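Local coordinates for SPD1 nuclease (Streptococcus pyogenes, PDB 2XGR), which probably cleaves DNA as a secreted, prophage-encoded endonuclease that uses a bound metal ion, at residues L179-P185 / Q196-V202; K52-T57 / S76-L80; V192-Q196 / I231-S235. One frame throughout, in Å; residues are numbered along the deposited sequence.

Contact 1 (L179-P185 / Q196-V202); sequences LDYKVTP and QIELQYV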
loop_
_atom_site.group_PDB
_atom_site.type_symbol
_atom_site.label_atom_id
_atom_site.label_comp_id
_atom_site.label_asym_id
_atom_site.label_seq_id
_atom_site.Cartn_x
_atom_site.Cartn_y
_atom_site.Cartn_z
ATOM N N LEU A 179 -9.000 -5.003 6.972
ATOM C CA LEU A 179 -8.392 -4.682 5.669
ATOM C C LEU A 179 -7.267 -5.663 5.434
ATOM O O LEU A 179 -6.377 -5.836 6.313
ATOM C CB LEU A 179 -7.838 -3.266 5.766
ATOM C CG LEU A 179 -6.919 -2.877 4.564
ATOM C CD1 LEU A 179 -7.712 -2.913 3.189
ATOM C CD2 LEU A 179 -6.271 -1.475 4.809
ATOM N N ASP A 180 -7.256 -6.298 4.257
ATOM C CA ASP A 180 -6.098 -7.088 3.865
ATOM C C ASP A 180 -5.441 -6.238 2.789
ATOM O O ASP A 180 -6.052 -5.907 1.752
ATOM C CB ASP A 180 -6.559 -8.467 3.306
ATOM C CG ASP A 180 -5.390 -9.328 2.836
ATOM O OD1 ASP A 180 -4.766 -8.987 1.829
ATOM O OD2 ASP A 180 -5.065 -10.314 3.561
ATOM N N TYR A 181 -4.151 -5.927 2.971
ATOM C CA TYR A 181 -3.529 -4.968 2.101
ATOM C C TYR A 181 -2.078 -5.401 1.838
ATOM O O TYR A 181 -1.291 -5.589 2.772
ATOM C CB TYR A 181 -3.570 -3.579 2.834
ATOM C CG TYR A 181 -2.814 -2.422 2.180
ATOM C CD1 TYR A 181 -2.878 -2.165 0.783
ATOM C CD2 TYR A 181 -2.007 -1.586 2.941
ATOM C CE1 TYR A 181 -2.172 -1.070 0.214
ATOM C CE2 TYR A 181 -1.275 -0.497 2.373
ATOM C CZ TYR A 181 -1.391 -0.255 1.008
ATOM O OH TYR A 181 -0.731 0.829 0.489
ATOM N N LYS A 182 -1.737 -5.570 0.553
ATOM C CA LYS A 182 -0.404 -6.056 0.184
ATOM C C LYS A 182 0.200 -5.019 -0.747
ATOM O O LYS A 182 -0.484 -4.550 -1.679
ATOM C CB LYS A 182 -0.549 -7.409 -0.549
ATOM C CG LYS A 182 0.858 -8.009 -0.793
ATOM C CD LYS A 182 0.752 -9.323 -1.645
ATOM C CE LYS A 182 2.134 -9.947 -1.810
ATOM N NZ LYS A 182 1.911 -11.191 -2.654
ATOM N N VAL A 183 1.453 -4.638 -0.483
ATOM C CA VAL A 183 2.168 -3.694 -1.341
ATOM C C VAL A 183 3.401 -4.417 -1.892
ATOM O O VAL A 183 4.244 -4.939 -1.152
ATOM C CB VAL A 183 2.559 -2.400 -0.545
ATOM C CG1 VAL A 183 3.333 -1.425 -1.491
ATOM C CG2 VAL A 183 1.241 -1.755 0.030
ATOM N N THR A 184 3.464 -4.487 -3.217
ATOM C CA THR A 184 4.579 -5.256 -3.906
ATOM C C THR A 184 5.337 -4.377 -4.884
ATOM O O THR A 184 4.720 -3.829 -5.848
ATOM C CB THR A 184 3.978 -6.461 -4.705
ATOM O OG1 THR A 184 3.111 -7.265 -3.888
ATOM C CG2 THR A 184 5.080 -7.306 -5.377
ATOM N N PRO A 185 6.652 -4.195 -4.664
ATOM C CA PRO A 185 7.456 -3.431 -5.612
ATOM C C PRO A 185 7.731 -4.327 -6.822
ATOM O O PRO A 185 7.917 -5.545 -6.637
ATOM C CB PRO A 185 8.725 -3.088 -4.817
ATOM C CG PRO A 185 8.906 -4.246 -3.784
ATOM C CD PRO A 185 7.404 -4.631 -3.475
ATOM N N GLN A 196 7.597 0.277 -10.544
ATOM C CA GLN A 196 6.185 0.355 -10.209
ATOM C C GLN A 196 5.973 -0.207 -8.810
ATOM O O GLN A 196 6.766 -1.002 -8.301
ATOM C CB GLN A 196 5.288 -0.468 -11.168
ATOM C CG GLN A 196 5.366 0.021 -12.597
ATOM C CD GLN A 196 4.688 -0.920 -13.534
ATOM O OE1 GLN A 196 4.722 -2.148 -13.346
ATOM N NE2 GLN A 196 4.030 -0.365 -14.537
ATOM N N ILE A 197 4.866 0.214 -8.171
ATOM C CA ILE A 197 4.440 -0.453 -6.927
ATOM C C ILE A 197 2.995 -0.882 -7.094
ATOM O O ILE A 197 2.162 -0.108 -7.596
ATOM C CB ILE A 197 4.470 0.617 -5.718
ATOM C CG1 ILE A 197 5.873 1.232 -5.594
ATOM C CG2 ILE A 197 3.970 -0.031 -4.384
ATOM C CD1 ILE A 197 6.980 0.314 -5.036
ATOM N N GLU A 198 2.695 -2.115 -6.683
ATOM C CA GLU A 198 1.342 -2.665 -6.787
ATOM C C GLU A 198 0.676 -2.608 -5.411
ATOM O O GLU A 198 1.211 -3.229 -4.476
ATOM C CB GLU A 198 1.452 -4.153 -7.155
ATOM C CG GLU A 198 0.123 -4.814 -7.320
ATOM C CD GLU A 198 0.188 -6.337 -7.423
ATOM O OE1 GLU A 198 0.167 -6.816 -8.580
ATOM O OE2 GLU A 198 0.174 -7.060 -6.380
ATOM N N LEU A 199 -0.469 -1.906 -5.275
ATOM C CA LEU A 199 -1.231 -1.917 -4.073
ATOM C C LEU A 199 -2.404 -2.855 -4.277
ATOM O O LEU A 199 -3.173 -2.663 -5.205
ATOM C CB LEU A 199 -1.844 -0.483 -3.840
ATOM C CG LEU A 199 -0.836 0.598 -3.385
ATOM C CD1 LEU A 199 0.115 1.022 -4.550
ATOM C CD2 LEU A 199 -1.622 1.832 -2.891
ATOM N N GLN A 200 -2.633 -3.782 -3.340
ATOM C CA GLN A 200 -3.704 -4.788 -3.480
ATOM C C GLN A 200 -4.540 -4.785 -2.200
ATOM O O GLN A 200 -3.994 -4.907 -1.093
ATOM C CB GLN A 200 -3.082 -6.214 -3.611
ATOM C CG GLN A 200 -4.128 -7.288 -3.761
ATOM C CD GLN A 200 -3.489 -8.629 -3.609
ATOM O OE1 GLN A 200 -2.842 -9.114 -4.547
ATOM N NE2 GLN A 200 -3.504 -9.168 -2.363
ATOM N N TYR A 201 -5.843 -4.566 -2.312
ATOM C CA TYR A 201 -6.612 -4.457 -1.085
ATOM C C TYR A 201 -8.015 -5.026 -1.221
ATOM O O TYR A 201 -8.633 -5.004 -2.313
ATOM C CB TYR A 201 -6.698 -2.968 -0.580
ATOM C CG TYR A 201 -7.070 -1.977 -1.659
ATOM C CD1 TYR A 201 -8.405 -1.721 -1.981
ATOM C CD2 TYR A 201 -6.063 -1.297 -2.375
ATOM C CE1 TYR A 201 -8.738 -0.719 -2.960
ATOM C CE2 TYR A 201 -6.434 -0.321 -3.368
ATOM C CZ TYR A 201 -7.762 -0.032 -3.598
ATOM O OH TYR A 201 -8.057 0.913 -4.573
ATOM N N VAL A 202 -8.507 -5.540 -0.099
ATOM C CA VAL A 202 -9.902 -6.026 -0.041
ATOM C C VAL A 202 -10.277 -5.997 1.427
ATOM O O VAL A 202 -9.362 -6.041 2.295
ATOM C CB VAL A 202 -10.030 -7.407 -0.611
ATOM C CG1 VAL A 202 -9.250 -8.436 0.290
ATOM C CG2 VAL A 202 -11.561 -7.873 -0.771
HETATM O O HOH W 1 -4.962 -7.665 -0.550
HETATM O O HOH W 2 2.035 -9.332 -5.263
HETATM O O HOH W 3 0.636 -6.251 -3.934
#
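Val183 and Ile197 make the tightest meeting between the antiparallel segments 179-185 and 196-202: CG1 of Val183 lies 3.3 Å from CG2 of Ile197, closer than methyl groups usually stand. In each residue the touching branch is anti to its own backbone N (for Val183, chi1 179°). Beyond it, CD1 of Ile197 rests 3.8 Å from CB of Pro185. On the same face Tyr181 lies alongside Leu199, with the tyrosine OH 3.6 Å from CD2 of Leu199. An aromatic ring suits this place because it packs against leucine along its length while its hydroxyl reaches Glu164 on helix 160-173, which also touches Leu199 and Ile197.

The other face, carrying Asp180, Lys182, Thr184, Glu198, Gln200 and Val202, is mostly polar and looser. Here water links polar groups not meeting directly: one molecule gives a hydrogen bond to OD1 of Asp180 (2.7 Å) and takes one from NE2 of Gln200 (2.8 Å). OD2 of Asp180 accepts from NE2 of Gln79 and N of Leu54, while NE2 of Gln200 also donates to O of Lys52. Toward the more open end, a second water bonds to OG1 of Thr184 and donates to the backbone O of Glu198; Glu198 was modelled in two conformers, so the share of its carboxylate is doubtful. Lys182 extends away and forms a cation-pi contact with Phe75.

Between the faces run six backbone bonds in three hydrogen-bonded pairs, Asp180-Val202, Lys182-Gln200 and Thr184-Glu198. This is a regular beta hairpin in the central antiparallel sheet of the DNA/RNA non-specific endonuclease family, one side packed on a helix.

Contact 2 (K52-T57 / S76-L80); sequences KLLPFT and SHIQL
The backbone O of Lys52 is gripped by two side chains, NE2 of His77 and NE2 of Gln200 of strand 196-204, two strands away. The His77 bond is 3.2 Å long, with an angle of 149° at the hydrogen; it reaches a lone pair in the carbonyl plane, although the oxygen sits somewhat out of the imidazole plane. Histidine suits the position because it offers an N-H at one edge and a flat face for packing. Over that face comes Leu54, whose CG stands 3.6 Å from the centroid of the His77 ring, almost on the ring normal, in a CH-pi contact. With CG anti to its carbonyl carbon (chi1 -73°), Leu54 drops from the loop onto the strand, sliding past His77 in the opposite direction, and its CD1 reaches the backbone C of Ile78 at 3.7 Å.

Gln79 holds the next part of the loop with both ends of its amide. NE2 gives a hydrogen bond of 3.1 Å to the O of Leu54, approaching from well above the carbonyl plane, and another to OD2 of Asp180. That same carboxylate oxygen takes the N-H of Leu54, so the aspartate ties loop and glutamine together. On the other end, OE1 lies in the plane of the Phe56 ring at its edge, 3.3 Å from CD1, where ring hydrogens carry a slight positive charge. It also accepts a bond from a water that is held in turn by the N of Thr57.

Strand 76-80 runs between strands 61-64 and 178-186; the irregular segment 52-57 passes over the face that carries His77 and Gln79, with Leu54 also against Gln61 and Gln63, Leu53 against Gln200 and Val202, and Phe56 edge-to-face with Trp178.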
loop_
_atom_site.group_PDB
_atom_site.type_symbol
_atom_site.label_atom_id
_atom_site.label_comp_id
_atom_site.label_asym_id
_atom_site.label_seq_id
_atom_site.Cartn_x
_atom_site.Cartn_y
_atom_site.Cartn_z
ATOM N N LYS A 52 -4.666 -14.676 -3.016
ATOM C CA LYS A 52 -3.868 -13.461 -2.892
ATOM C C LYS A 52 -3.717 -12.884 -1.504
ATOM O O LYS A 52 -2.883 -11.968 -1.350
ATOM C CB LYS A 52 -4.458 -12.362 -3.765
ATOM C CG LYS A 52 -4.418 -12.719 -5.272
ATOM C CD LYS A 52 -4.953 -11.514 -6.047
ATOM C CE LYS A 52 -5.040 -11.808 -7.580
ATOM N NZ LYS A 52 -5.557 -10.623 -8.350
ATOM N N LEU A 53 -4.456 -13.419 -0.530
ATOM C CA LEU A 53 -4.660 -12.724 0.758
ATOM C C LEU A 53 -3.917 -13.475 1.865
ATOM O O LEU A 53 -3.446 -14.649 1.656
ATOM C CB LEU A 53 -6.154 -12.694 1.086
ATOM C CG LEU A 53 -7.071 -12.287 -0.111
ATOM C CD1 LEU A 53 -8.506 -12.214 0.366
ATOM C CD2 LEU A 53 -6.587 -10.875 -0.546
ATOM N N LEU A 54 -3.795 -12.827 3.011
ATOM C CA LEU A 54 -3.321 -13.532 4.244
ATOM C C LEU A 54 -4.493 -14.408 4.754
ATOM O O LEU A 54 -5.685 -14.063 4.527
ATOM C CB LEU A 54 -2.924 -12.505 5.297
ATOM C CG LEU A 54 -1.621 -11.801 4.945
ATOM C CD1 LEU A 54 -1.385 -10.703 5.974
ATOM C CD2 LEU A 54 -0.461 -12.810 4.943
ATOM N N PRO A 55 -4.177 -15.552 5.412
ATOM C CA PRO A 55 -5.277 -16.348 6.022
ATOM C C PRO A 55 -6.058 -15.485 7.033
ATOM O O PRO A 55 -5.510 -14.620 7.691
ATOM C CB PRO A 55 -4.520 -17.479 6.752
ATOM C CG PRO A 55 -3.299 -17.730 5.902
ATOM C CD PRO A 55 -2.860 -16.205 5.612
ATOM N N PHE A 56 -7.367 -15.645 7.092
ATOM C CA PHE A 56 -8.155 -14.826 7.998
ATOM C C PHE A 56 -8.215 -15.581 9.332
ATOM O O PHE A 56 -8.944 -16.567 9.459
ATOM C CB PHE A 56 -9.550 -14.675 7.474
ATOM C CG PHE A 56 -10.443 -13.899 8.378
ATOM C CD1 PHE A 56 -10.069 -12.637 8.823
ATOM C CD2 PHE A 56 -11.656 -14.403 8.769
ATOM C CE1 PHE A 56 -10.826 -11.924 9.712
ATOM C CE2 PHE A 56 -12.481 -13.634 9.608
ATOM C CZ PHE A 56 -12.047 -12.374 10.069
ATOM N N THR A 57 -7.471 -15.091 10.301
ATOM C CA THR A 57 -7.367 -15.711 11.627
ATOM C C THR A 57 -8.137 -14.868 12.653
ATOM O O THR A 57 -8.217 -15.249 13.809
ATOM C CB THR A 57 -5.939 -15.741 12.127
ATOM O OG1 THR A 57 -5.401 -14.380 12.124
ATOM C CG2 THR A 57 -5.133 -16.586 11.187
ATOM N N SER A 76 5.194 -6.355 1.254
ATOM C CA SER A 76 4.795 -6.224 2.655
ATOM C C SER A 76 3.244 -6.410 2.666
ATOM O O SER A 76 2.534 -5.887 1.788
ATOM C CB SER A 76 5.142 -4.802 3.090
ATOM O OG SER A 76 4.700 -4.641 4.444
ATOM N N HIS A 77 2.728 -7.252 3.570
ATOM C CA HIS A 77 1.340 -7.723 3.505
ATOM C C HIS A 77 0.745 -7.653 4.906
ATOM O O HIS A 77 1.312 -8.228 5.866
ATOM C CB HIS A 77 1.303 -9.151 2.999
ATOM C CG HIS A 77 -0.012 -9.579 2.377
ATOM N ND1 HIS A 77 -1.245 -9.027 2.651
ATOM C CD2 HIS A 77 -0.248 -10.641 1.552
ATOM C CE1 HIS A 77 -2.185 -9.670 1.928
ATOM N NE2 HIS A 77 -1.591 -10.674 1.295
ATOM N N ILE A 78 -0.320 -6.860 5.077
ATOM C CA ILE A 78 -0.907 -6.717 6.416
ATOM C C ILE A 78 -2.372 -7.139 6.405
ATOM O O ILE A 78 -3.074 -7.040 5.372
ATOM C CB ILE A 78 -0.706 -5.243 6.890
ATOM C CG1 ILE A 78 -0.949 -5.076 8.416
ATOM C CG2 ILE A 78 -1.573 -4.229 6.056
ATOM C CD1 ILE A 78 -0.427 -3.660 8.927
ATOM N N GLN A 79 -2.854 -7.572 7.561
ATOM C CA GLN A 79 -4.298 -7.763 7.689
ATOM C C GLN A 79 -4.647 -7.198 9.075
ATOM O O GLN A 79 -4.049 -7.611 10.085
ATOM C CB GLN A 79 -4.641 -9.253 7.484
ATOM C CG GLN A 79 -6.166 -9.436 7.365
ATOM C CD GLN A 79 -6.547 -10.853 7.117
ATOM O OE1 GLN A 79 -7.102 -11.502 8.023
ATOM N NE2 GLN A 79 -6.232 -11.374 5.909
ATOM N N LEU A 80 -5.462 -6.134 9.099
ATOM C CA LEU A 80 -5.629 -5.398 10.387
ATOM C C LEU A 80 -7.022 -4.817 10.506
ATOM O O LEU A 80 -7.739 -4.658 9.470
ATOM C CB LEU A 80 -4.530 -4.280 10.536
ATOM C CG LEU A 80 -4.822 -2.954 9.785
ATOM C CD1 LEU A 80 -3.994 -1.775 10.343
ATOM C CD2 LEU A 80 -4.562 -3.140 8.183
HETATM O O HOH W 4 -6.911 -12.050 10.470
#

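Contact 3 (V192-Q196 / I231-S235); sequences VVPRQ and ILENS
Asn234 makes two direct hydrogen bonds to the loop 192-196, one from its side chain and one from its backbone. ND2 gives a bond of 2.9 Å to the O of Pro194, lying in the carbonyl plane, and the backbone N gives one of 2.8 Å to the O of Arg195, nearly straight at 171° but from above the carbonyl plane. CG stands anti to the backbone N of Asn234 (chi1 -169°), which carries the amide over to the proline. Asparagine fits because both ends of its short amide find work: ND2 also bonds to the O of Ala139 and OD1 accepts from the N of Thr141, so the amide's rotation is fixed.

A third direct bond joins side chains that lie alongside each other. NE2 of Gln196 meets OE2 of Glu233 at 2.9 Å, on the syn side of the carboxylate, with amide and carboxylate planes steeply inclined. The bend of Glu233 at chi2 (-66°) brings its carboxylate back toward the glutamine. Gln196 and Glu233 form an antiparallel non-hydrogen-bonded pair, the point where strand 196-204 starts along the edge of strand 228-233 in the main sheet; CA of Gln196 accordingly makes a CA-H...O contact of 3.2 Å with the O of Leu232.

One water bridges the two segments, donating to the O of Arg195 at 2.7 Å and to OE1 of Glu233.

Van der Waals contacts between aliphatic groups and amides flank the hydrogen bonds. CG1 of Val193 packs 3.4 Å from ND2 of Asn234, and CG2 of Ile231 lies 3.7 Å from CD of Gln196.

The charged end of Arg195 leaves the contact for partners outside both segments, forming a salt bridge with Glu191 and a cation-pi contact with Tyr243.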
loop_
_atom_site.group_PDB
_atom_site.type_symbol
_atom_site.label_atom_id
_atom_site.label_comp_id
_atom_site.label_asym_id
_atom_site.label_seq_id
_atom_site.Cartn_x
_atom_site.Cartn_y
_atom_site.Cartn_z
ATOM N N VAL A 192 17.675 -1.411 -8.550
ATOM C CA VAL A 192 17.404 -1.454 -7.120
ATOM C C VAL A 192 16.159 -0.597 -6.813
ATOM O O VAL A 192 15.627 -0.713 -5.715
ATOM C CB VAL A 192 18.611 -1.018 -6.242
ATOM C CG1 VAL A 192 19.817 -1.938 -6.496
ATOM C CG2 VAL A 192 18.960 0.413 -6.505
ATOM N N VAL A 193 15.739 0.262 -7.748
ATOM C CA VAL A 193 14.554 1.114 -7.580
ATOM C C VAL A 193 13.454 0.403 -8.332
ATOM O O VAL A 193 13.545 0.171 -9.559
ATOM C CB VAL A 193 14.796 2.528 -8.268
ATOM C CG1 VAL A 193 13.552 3.492 -8.083
ATOM C CG2 VAL A 193 16.021 3.155 -7.748
ATOM N N PRO A 194 12.318 0.082 -7.650
ATOM C CA PRO A 194 11.222 -0.488 -8.468
ATOM C C PRO A 194 10.643 0.492 -9.456
ATOM O O PRO A 194 10.478 1.636 -9.141
ATOM C CB PRO A 194 10.120 -0.880 -7.417
ATOM C CG PRO A 194 10.401 0.060 -6.223
ATOM C CD PRO A 194 11.914 0.445 -6.281
ATOM N N ARG A 195 10.281 0.054 -10.663
ATOM C CA ARG A 195 9.637 0.918 -11.637
ATOM C C ARG A 195 8.208 1.234 -11.250
ATOM O O ARG A 195 7.657 2.253 -11.665
ATOM C CB ARG A 195 9.594 0.173 -12.972
ATOM C CG ARG A 195 11.017 -0.041 -13.519
ATOM C CD ARG A 195 11.373 1.017 -14.447
ATOM N NE ARG A 195 12.763 0.815 -14.955
ATOM C CZ ARG A 195 13.266 1.500 -15.977
ATOM N NH1 ARG A 195 12.468 2.379 -16.578
ATOM N NH2 ARG A 195 14.564 1.344 -16.359
ATOM N N GLN A 196 7.597 0.277 -10.544
ATOM C CA GLN A 196 6.185 0.355 -10.209
ATOM C C GLN A 196 5.973 -0.207 -8.810
ATOM O O GLN A 196 6.766 -1.002 -8.301
ATOM C CB GLN A 196 5.288 -0.468 -11.168
ATOM C CG GLN A 196 5.366 0.021 -12.597
ATOM C CD GLN A 196 4.688 -0.920 -13.534
ATOM O OE1 GLN A 196 4.722 -2.148 -13.346
ATOM N NE2 GLN A 196 4.030 -0.365 -14.537
ATOM N N ILE A 231 -1.827 -0.118 -9.810
ATOM C CA ILE A 231 -0.379 -0.122 -10.134
ATOM C C ILE A 231 0.065 1.326 -10.306
ATOM O O ILE A 231 -0.482 2.067 -11.144
ATOM C CB ILE A 231 -0.072 -0.931 -11.467
ATOM C CG1 ILE A 231 -0.485 -2.382 -11.281
ATOM C CG2 ILE A 231 1.443 -0.783 -11.867
ATOM C CD1 ILE A 231 -0.457 -3.231 -12.579
ATOM N N LEU A 232 0.979 1.761 -9.456
ATOM C CA LEU A 232 1.482 3.128 -9.533
ATOM C C LEU A 232 2.889 3.161 -10.045
ATOM O O LEU A 232 3.702 2.277 -9.728
ATOM C CB LEU A 232 1.454 3.789 -8.128
ATOM C CG LEU A 232 0.069 3.873 -7.505
ATOM C CD1 LEU A 232 0.135 4.573 -6.084
ATOM C CD2 LEU A 232 -0.834 4.688 -8.403
ATOM N N GLU A 233 3.188 4.195 -10.830
ATOM C CA GLU A 233 4.546 4.353 -11.357
ATOM C C GLU A 233 5.453 5.007 -10.345
ATOM O O GLU A 233 5.072 6.008 -9.693
ATOM C CB GLU A 233 4.512 5.226 -12.679
ATOM C CG GLU A 233 3.676 4.668 -13.802
ATOM C CD GLU A 233 4.200 3.349 -14.396
ATOM O OE1 GLU A 233 5.438 3.153 -14.504
ATOM O OE2 GLU A 233 3.340 2.478 -14.700
ATOM N N ASN A 234 6.683 4.511 -10.240
ATOM C CA ASN A 234 7.681 5.099 -9.367
ATOM C C ASN A 234 8.509 6.065 -10.242
ATOM O O ASN A 234 9.571 5.690 -10.775
ATOM C CB ASN A 234 8.559 4.037 -8.733
ATOM C CG ASN A 234 9.450 4.569 -7.617
ATOM O OD1 ASN A 234 9.282 5.721 -7.152
ATOM N ND2 ASN A 234 10.331 3.713 -7.115
ATOM N N SER A 235 7.971 7.275 -10.407
ATOM C CA SER A 235 8.564 8.355 -11.200
ATOM C C SER A 235 8.046 9.688 -10.657
ATOM O O SER A 235 7.205 9.707 -9.732
ATOM C CB SER A 235 8.163 8.179 -12.692
ATOM O OG SER A 235 6.759 8.241 -12.832
HETATM O O HOH W 5 8.200 3.849 -13.803
#

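All three contacts reach the same antiparallel sheet, contact 1 lying wholly within it. Contact 1 is central, with contact 2 centred about 11 Å and contact 3 about 13 Å from it, on opposite sides of the chain's centre and about 23 Å apart, without touching. Contact 2 meets the hairpin through backbone pairing of strands 76-80 and 178-186; contact 3 shares Gln196 with contact 1 and continues through the pairing of strands 196-204 and 228-233. Along the chain contact 2 closes first, then the segments of contacts 1 and 3 alternate. The hairpin thus joins strand 76-80 on one flank to strand 228-233 on the other within a single sheet.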